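Local coordinates for protein transcriptional regulator (Bacillus halodurans, PDB 1Z4E) that adopts the GNAT acetyltransferase fold and probably transfers acyl groups, although it was named a transcriptional regulator, at residues A[16-21]-A[55-60]; A[89-94]-A[105-110]. All blocks are in the same frame, centred on the assembly; numbering follows the deposited sequence.

Interaction 1: A[16-21]-A[55-60]; sequences EQMVHM and NELIVA
Met18 reaches from helix 15-24 to two residues of strand 55-62, Val59 and Leu57, and makes all the contacts between 16-21 and 55-60. The tight part is at Val59. Its CG1 methyl lies 3.6 Å from Met18 SD and 4.0 Å from Met18 CG, so one branch of the valine meets the middle of the methionine chain, and the two side chains cross at about a right angle. Met18 is extended through chi2 (-167°) and then bends at chi3 (-68°), a turn that swings the terminal methyl off the line of the chain. That methyl makes the looser half of the contact: Met18 CE is 4.3 Å from Leu57 CD1. Leu57 and Val59 both project toward the helix, whereas Ile58 between them points away. The backbones stay well apart, with Met18 CA and Val59 CA separated by 8.4 Å, and no hydrogen bond joins the segments.

Met18, Leu57 and Val59 are buried, with Ala10 touching all three, Met69 of strand 65-76 packing on Met18, and Phe46 and Ile49 of helix 40-51 adjoining Leu57. Leu78 of the second subunit packs on both Met18 and Leu57, which brings the dimer partner up to this layer.

The helix is polar toward its outer side. Exposed His20 sets its ring edge-to-face with Tyr34, Glu16 OE2 hydrogen-bonds to Tyr34 OH, and the Gln17 amide bonds to Ile66 N and Glu64 O at the hairpin between strands 55-62 and 65-76. An amphipathic helix laid by its apolar side on one face of a mixed sheet, just after the first strand, is the arrangement of the N-terminal half of the GNAT fold.

Interaction 2: A[89-94]-A[105-110]; sequences EGVRTH and QLVCWA
Leu106 and Val107, neighbours on helix 102-116, meet Val91 and the backbone of Arg92 on strand 84-93. Taken along the helix, Leu106 comes first. It points toward the strand, and its CD2 stops 4.5 Å from Arg92 O, a loose approach of a methyl to a main-chain oxygen; this buried leucine also packs on Ile7, Ala60 and Leu70 of the sheet. Val107 follows and supplies the methyl-to-methyl contact, its CG2 lying 4.1 Å from Val91 CG1. Val107 CG1 is anti to the backbone N (chi1 175°), which puts CG2, the branch that touches, anti to the carbonyl carbon, and the two valines cross at about a right angle. Their CA atoms, 7.9 Å apart, are the nearest across the segments. Tyr137 adjoins Val91, and Phe136 and Leu140 adjoin Val107, so helix 133-140 extends this apolar patch.

The Arg92 side chain leaves from the other face of the strand, where NH1 makes a weak hydrogen bond of 3.3 Å to Val91 O and NE a long, weak ion pair with Asp25.

Between 89-94 and 105-110 there is no hydrogen bond or charge pair, so strand and helix of this beta-alpha-beta unit meet here through van der Waals contact and partial burial, which gives little directional preference.

How the interactions relate
Interactions 1 and 2 sit on the two faces of the same mixed sheet, their centres about 10 Å apart: helix 15-24 covers one face, helix 102-116 the other. Strand 55-62 serves both, for Ile58, turned away from interaction 1, meets the helix of interaction 2, with Ile58 CD1 3.7 Å from Trp109 CZ3 and Ile58 CG2 3.7 Å from Leu106 CD1. From the opposite helix, Met21 SD comes within 3.8 Å of Arg92 O, linking 16-21 to strand 84-93. The contacts follow in series along the chain. As in other GNAT proteins, strand 84-93 and the loop into helix 102-116 probably line the acyl-CoA site, beside interaction 2.

Interaction 1: A[16-21]-A[55-60]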
loop_
_atom_site.group_PDB
_atom_site.type_symbol
_atom_site.label_atom_id
_atom_site.label_comp_id
_atom_site.label_asym_id
_atom_site.label_seq_id
_atom_site.Cartn_x
_atom_site.Cartn_y
_atom_site.Cartn_z
ATOM N N GLU A 16 20.595 8.049 10.157
ATOM C CA GLU A 16 21.176 9.290 9.652
ATOM C C GLU A 16 21.424 9.207 8.145
ATOM O O GLU A 16 21.077 10.132 7.392
ATOM C CB GLU A 16 22.479 9.600 10.405
ATOM C CG GLU A 16 23.125 10.941 10.069
ATOM C CD GLU A 16 24.044 10.868 8.865
ATOM O OE1 GLU A 16 24.778 9.869 8.747
ATOM O OE2 GLU A 16 24.049 11.814 8.049
ATOM N N GLN A 17 22.011 8.101 7.693
ATOM C CA GLN A 17 22.276 7.943 6.270
ATOM C C GLN A 17 20.994 7.770 5.463
ATOM O O GLN A 17 20.900 8.274 4.349
ATOM C CB GLN A 17 23.209 6.753 6.012
ATOM C CG GLN A 17 24.628 6.970 6.501
ATOM C CD GLN A 17 25.527 5.791 6.191
ATOM O OE1 GLN A 17 25.814 5.501 5.027
ATOM N NE2 GLN A 17 25.972 5.099 7.234
ATOM N N MET A 18 20.007 7.066 6.012
ATOM C CA MET A 18 18.751 6.879 5.281
ATOM C C MET A 18 18.042 8.219 5.055
ATOM O O MET A 18 17.579 8.499 3.946
ATOM C CB MET A 18 17.816 5.908 6.024
ATOM C CG MET A 18 18.264 4.432 5.987
ATOM S SD MET A 18 16.971 3.243 6.547
ATOM C CE MET A 18 16.865 3.653 8.258
ATOM N N VAL A 19 17.960 9.045 6.100
ATOM C CA VAL A 19 17.309 10.352 5.983
ATOM C C VAL A 19 18.047 11.209 4.954
ATOM O O VAL A 19 17.421 11.892 4.146
ATOM C CB VAL A 19 17.279 11.108 7.337
ATOM C CG1 VAL A 19 16.657 12.500 7.154
ATOM C CG2 VAL A 19 16.477 10.312 8.354
ATOM N N HIS A 20 19.376 11.161 4.977
ATOM C CA HIS A 20 20.162 11.931 4.018
ATOM C C HIS A 20 19.821 11.491 2.580
ATOM O O HIS A 20 19.647 12.332 1.693
ATOM C CB HIS A 20 21.659 11.748 4.282
ATOM C CG HIS A 20 22.527 12.673 3.486
ATOM N ND1 HIS A 20 22.498 14.042 3.647
ATOM C CD2 HIS A 20 23.429 12.429 2.506
ATOM C CE1 HIS A 20 23.345 14.601 2.800
ATOM N NE2 HIS A 20 23.922 13.645 2.095
ATOM N N MET A 21 19.710 10.181 2.361
ATOM C CA MET A 21 19.387 9.641 1.037
ATOM C C MET A 21 18.001 10.128 0.609
ATOM O O MET A 21 17.797 10.528 -0.540
ATOM C CB MET A 21 19.441 8.101 1.059
ATOM C CG MET A 21 19.434 7.427 -0.334
ATOM S SD MET A 21 19.796 5.628 -0.320
ATOM C CE MET A 21 21.464 5.617 0.275
ATOM N N ASN A 55 6.308 -4.630 8.983
ATOM C CA ASN A 55 6.650 -3.351 8.364
ATOM C C ASN A 55 8.161 -3.254 8.538
ATOM O O ASN A 55 8.651 -3.206 9.662
ATOM C CB ASN A 55 5.939 -2.209 9.098
ATOM C CG ASN A 55 5.849 -0.954 8.267
ATOM O OD1 ASN A 55 6.115 -0.973 7.062
ATOM N ND2 ASN A 55 5.456 0.148 8.899
ATOM N N GLU A 56 8.907 -3.235 7.436
ATOM C CA GLU A 56 10.359 -3.211 7.543
ATOM C C GLU A 56 11.097 -2.211 6.673
ATOM O O GLU A 56 10.665 -1.864 5.570
ATOM C CB GLU A 56 10.917 -4.599 7.222
ATOM C CG GLU A 56 10.169 -5.746 7.885
ATOM C CD GLU A 56 10.692 -7.098 7.463
ATOM O OE1 GLU A 56 11.074 -7.245 6.282
ATOM O OE2 GLU A 56 10.709 -8.019 8.308
ATOM N N LEU A 57 12.234 -1.757 7.191
ATOM C CA LEU A 57 13.111 -0.854 6.465
ATOM C C LEU A 57 14.302 -1.735 6.121
ATOM O O LEU A 57 14.912 -2.353 7.003
ATOM C CB LEU A 57 13.531 0.324 7.345
ATOM C CG LEU A 57 12.461 1.409 7.463
ATOM C CD1 LEU A 57 12.785 2.362 8.610
ATOM C CD2 LEU A 57 12.369 2.155 6.130
ATOM N N ILE A 58 14.609 -1.806 4.834
ATOM C CA ILE A 58 15.700 -2.633 4.335
ATOM C C ILE A 58 16.779 -1.764 3.698
ATOM O O ILE A 58 16.465 -0.850 2.937
ATOM C CB ILE A 58 15.182 -3.601 3.249
ATOM C CG1 ILE A 58 13.952 -4.359 3.768
ATOM C CG2 ILE A 58 16.290 -4.533 2.808
ATOM C CD1 ILE A 58 14.200 -5.168 5.040
ATOM N N VAL A 59 18.043 -2.053 4.007
ATOM C CA VAL A 59 19.147 -1.293 3.428
ATOM C C VAL A 59 20.162 -2.187 2.717
ATOM O O VAL A 59 20.356 -3.356 3.090
ATOM C CB VAL A 59 19.916 -0.459 4.502
ATOM C CG1 VAL A 59 19.024 0.661 5.047
ATOM C CG2 VAL A 59 20.409 -1.366 5.634
ATOM N N ALA A 60 20.775 -1.630 1.670
ATOM C CA ALA A 60 21.821 -2.293 0.898
ATOM C C ALA A 60 23.080 -1.609 1.423
ATOM O O ALA A 60 23.149 -0.375 1.468
ATOM C CB ALA A 60 21.649 -2.013 -0.590
#

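Interaction 2: A[89-94]-A[105-110]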
loop_
_atom_site.group_PDB
_atom_site.type_symbol
_atom_site.label_atom_id
_atom_site.label_comp_id
_atom_site.label_asym_id
_atom_site.label_seq_id
_atom_site.Cartn_x
_atom_site.Cartn_y
_atom_site.Cartn_z
ATOM N N GLU A 89 7.861 0.515 -0.859
ATOM C CA GLU A 89 7.736 1.968 -0.910
ATOM C C GLU A 89 9.078 2.682 -0.793
ATOM O O GLU A 89 9.934 2.289 -0.002
ATOM C CB GLU A 89 6.813 2.444 0.218
ATOM C CG GLU A 89 6.684 3.957 0.365
ATOM C CD GLU A 89 6.090 4.623 -0.868
ATOM O OE1 GLU A 89 5.118 4.083 -1.428
ATOM O OE2 GLU A 89 6.591 5.697 -1.265
ATOM N N GLY A 90 9.249 3.725 -1.602
ATOM C CA GLY A 90 10.461 4.525 -1.568
ATOM C C GLY A 90 11.784 3.811 -1.756
ATOM O O GLY A 90 12.647 3.849 -0.881
ATOM N N VAL A 91 11.946 3.156 -2.898
ATOM C CA VAL A 91 13.190 2.472 -3.196
ATOM C C VAL A 91 14.156 3.569 -3.630
ATOM O O VAL A 91 13.897 4.281 -4.599
ATOM C CB VAL A 91 13.015 1.463 -4.346
ATOM C CG1 VAL A 91 14.357 0.818 -4.683
ATOM C CG2 VAL A 91 12.012 0.391 -3.942
ATOM N N ARG A 92 15.252 3.720 -2.901
ATOM C CA ARG A 92 16.240 4.741 -3.232
ATOM C C ARG A 92 17.629 4.123 -3.349
ATOM O O ARG A 92 17.976 3.208 -2.600
ATOM C CB ARG A 92 16.262 5.821 -2.143
ATOM C CG ARG A 92 14.920 6.514 -1.884
ATOM C CD ARG A 92 14.604 7.582 -2.934
ATOM N NE ARG A 92 13.370 8.301 -2.613
ATOM C CZ ARG A 92 12.163 7.980 -3.075
ATOM N NH1 ARG A 92 12.008 6.943 -3.896
ATOM N NH2 ARG A 92 11.105 8.700 -2.717
ATOM N N THR A 93 18.415 4.618 -4.299
ATOM C CA THR A 93 19.785 4.157 -4.488
ATOM C C THR A 93 20.679 5.385 -4.306
ATOM O O THR A 93 20.290 6.496 -4.673
ATOM C CB THR A 93 20.004 3.567 -5.901
ATOM O OG1 THR A 93 19.210 2.384 -6.055
ATOM C CG2 THR A 93 21.468 3.199 -6.105
ATOM N N HIS A 94 21.857 5.184 -3.719
ATOM C CA HIS A 94 22.818 6.262 -3.480
ATOM C C HIS A 94 23.073 7.016 -4.793
ATOM O O HIS A 94 23.287 6.395 -5.835
ATOM C CB HIS A 94 24.126 5.658 -2.956
ATOM C CG HIS A 94 25.072 6.658 -2.370
ATOM N ND1 HIS A 94 25.613 7.694 -3.102
ATOM C CD2 HIS A 94 25.586 6.771 -1.122
ATOM C CE1 HIS A 94 26.420 8.400 -2.331
ATOM N NE2 HIS A 94 26.421 7.861 -1.125
ATOM N N GLN A 105 19.111 -5.564 -6.950
ATOM C CA GLN A 105 19.397 -6.511 -5.876
ATOM C C GLN A 105 18.492 -6.272 -4.670
ATOM O O GLN A 105 17.967 -7.210 -4.082
ATOM C CB GLN A 105 20.852 -6.393 -5.415
ATOM C CG GLN A 105 21.863 -6.949 -6.387
ATOM C CD GLN A 105 23.282 -6.766 -5.895
ATOM O OE1 GLN A 105 23.677 -7.336 -4.880
ATOM N NE2 GLN A 105 24.056 -5.957 -6.609
ATOM N N LEU A 106 18.317 -5.009 -4.305
ATOM C CA LEU A 106 17.486 -4.664 -3.160
ATOM C C LEU A 106 16.030 -5.097 -3.358
ATOM O O LEU A 106 15.419 -5.683 -2.462
ATOM C CB LEU A 106 17.578 -3.152 -2.903
ATOM C CG LEU A 106 17.045 -2.583 -1.591
ATOM C CD1 LEU A 106 17.705 -3.280 -0.397
ATOM C CD2 LEU A 106 17.329 -1.080 -1.566
ATOM N N VAL A 107 15.470 -4.819 -4.531
ATOM C CA VAL A 107 14.088 -5.197 -4.805
ATOM C C VAL A 107 13.940 -6.720 -4.915
ATOM O O VAL A 107 12.968 -7.291 -4.423
ATOM C CB VAL A 107 13.576 -4.530 -6.100
ATOM C CG1 VAL A 107 12.180 -5.032 -6.439
ATOM C CG2 VAL A 107 13.572 -3.027 -5.925
ATOM N N CYS A 108 14.898 -7.381 -5.558
ATOM C CA CYS A 108 14.831 -8.835 -5.678
ATOM C C CYS A 108 14.872 -9.473 -4.288
ATOM O O CYS A 108 14.179 -10.454 -4.021
ATOM C CB CYS A 108 15.992 -9.351 -6.535
ATOM S SG CYS A 108 15.778 -9.006 -8.307
ATOM N N TRP A 109 15.677 -8.900 -3.398
ATOM C CA TRP A 109 15.796 -9.401 -2.030
ATOM C C TRP A 109 14.443 -9.255 -1.331
ATOM O O TRP A 109 13.961 -10.179 -0.661
ATOM C CB TRP A 109 16.851 -8.591 -1.274
ATOM C CG TRP A 109 17.257 -9.176 0.044
ATOM C CD1 TRP A 109 18.291 -10.037 0.276
ATOM C CD2 TRP A 109 16.657 -8.915 1.317
ATOM N NE1 TRP A 109 18.377 -10.321 1.620
ATOM C CE2 TRP A 109 17.387 -9.645 2.280
ATOM C CE3 TRP A 109 15.576 -8.131 1.740
ATOM C CZ2 TRP A 109 17.070 -9.614 3.643
ATOM C CZ3 TRP A 109 15.262 -8.100 3.094
ATOM C CH2 TRP A 109 16.008 -8.838 4.028
ATOM N N ALA A 110 13.832 -8.087 -1.493
ATOM C CA ALA A 110 12.532 -7.804 -0.890
ATOM C C ALA A 110 11.461 -8.747 -1.431
ATOM O O ALA A 110 10.583 -9.186 -0.690
ATOM C CB ALA A 110 12.137 -6.352 -1.156
#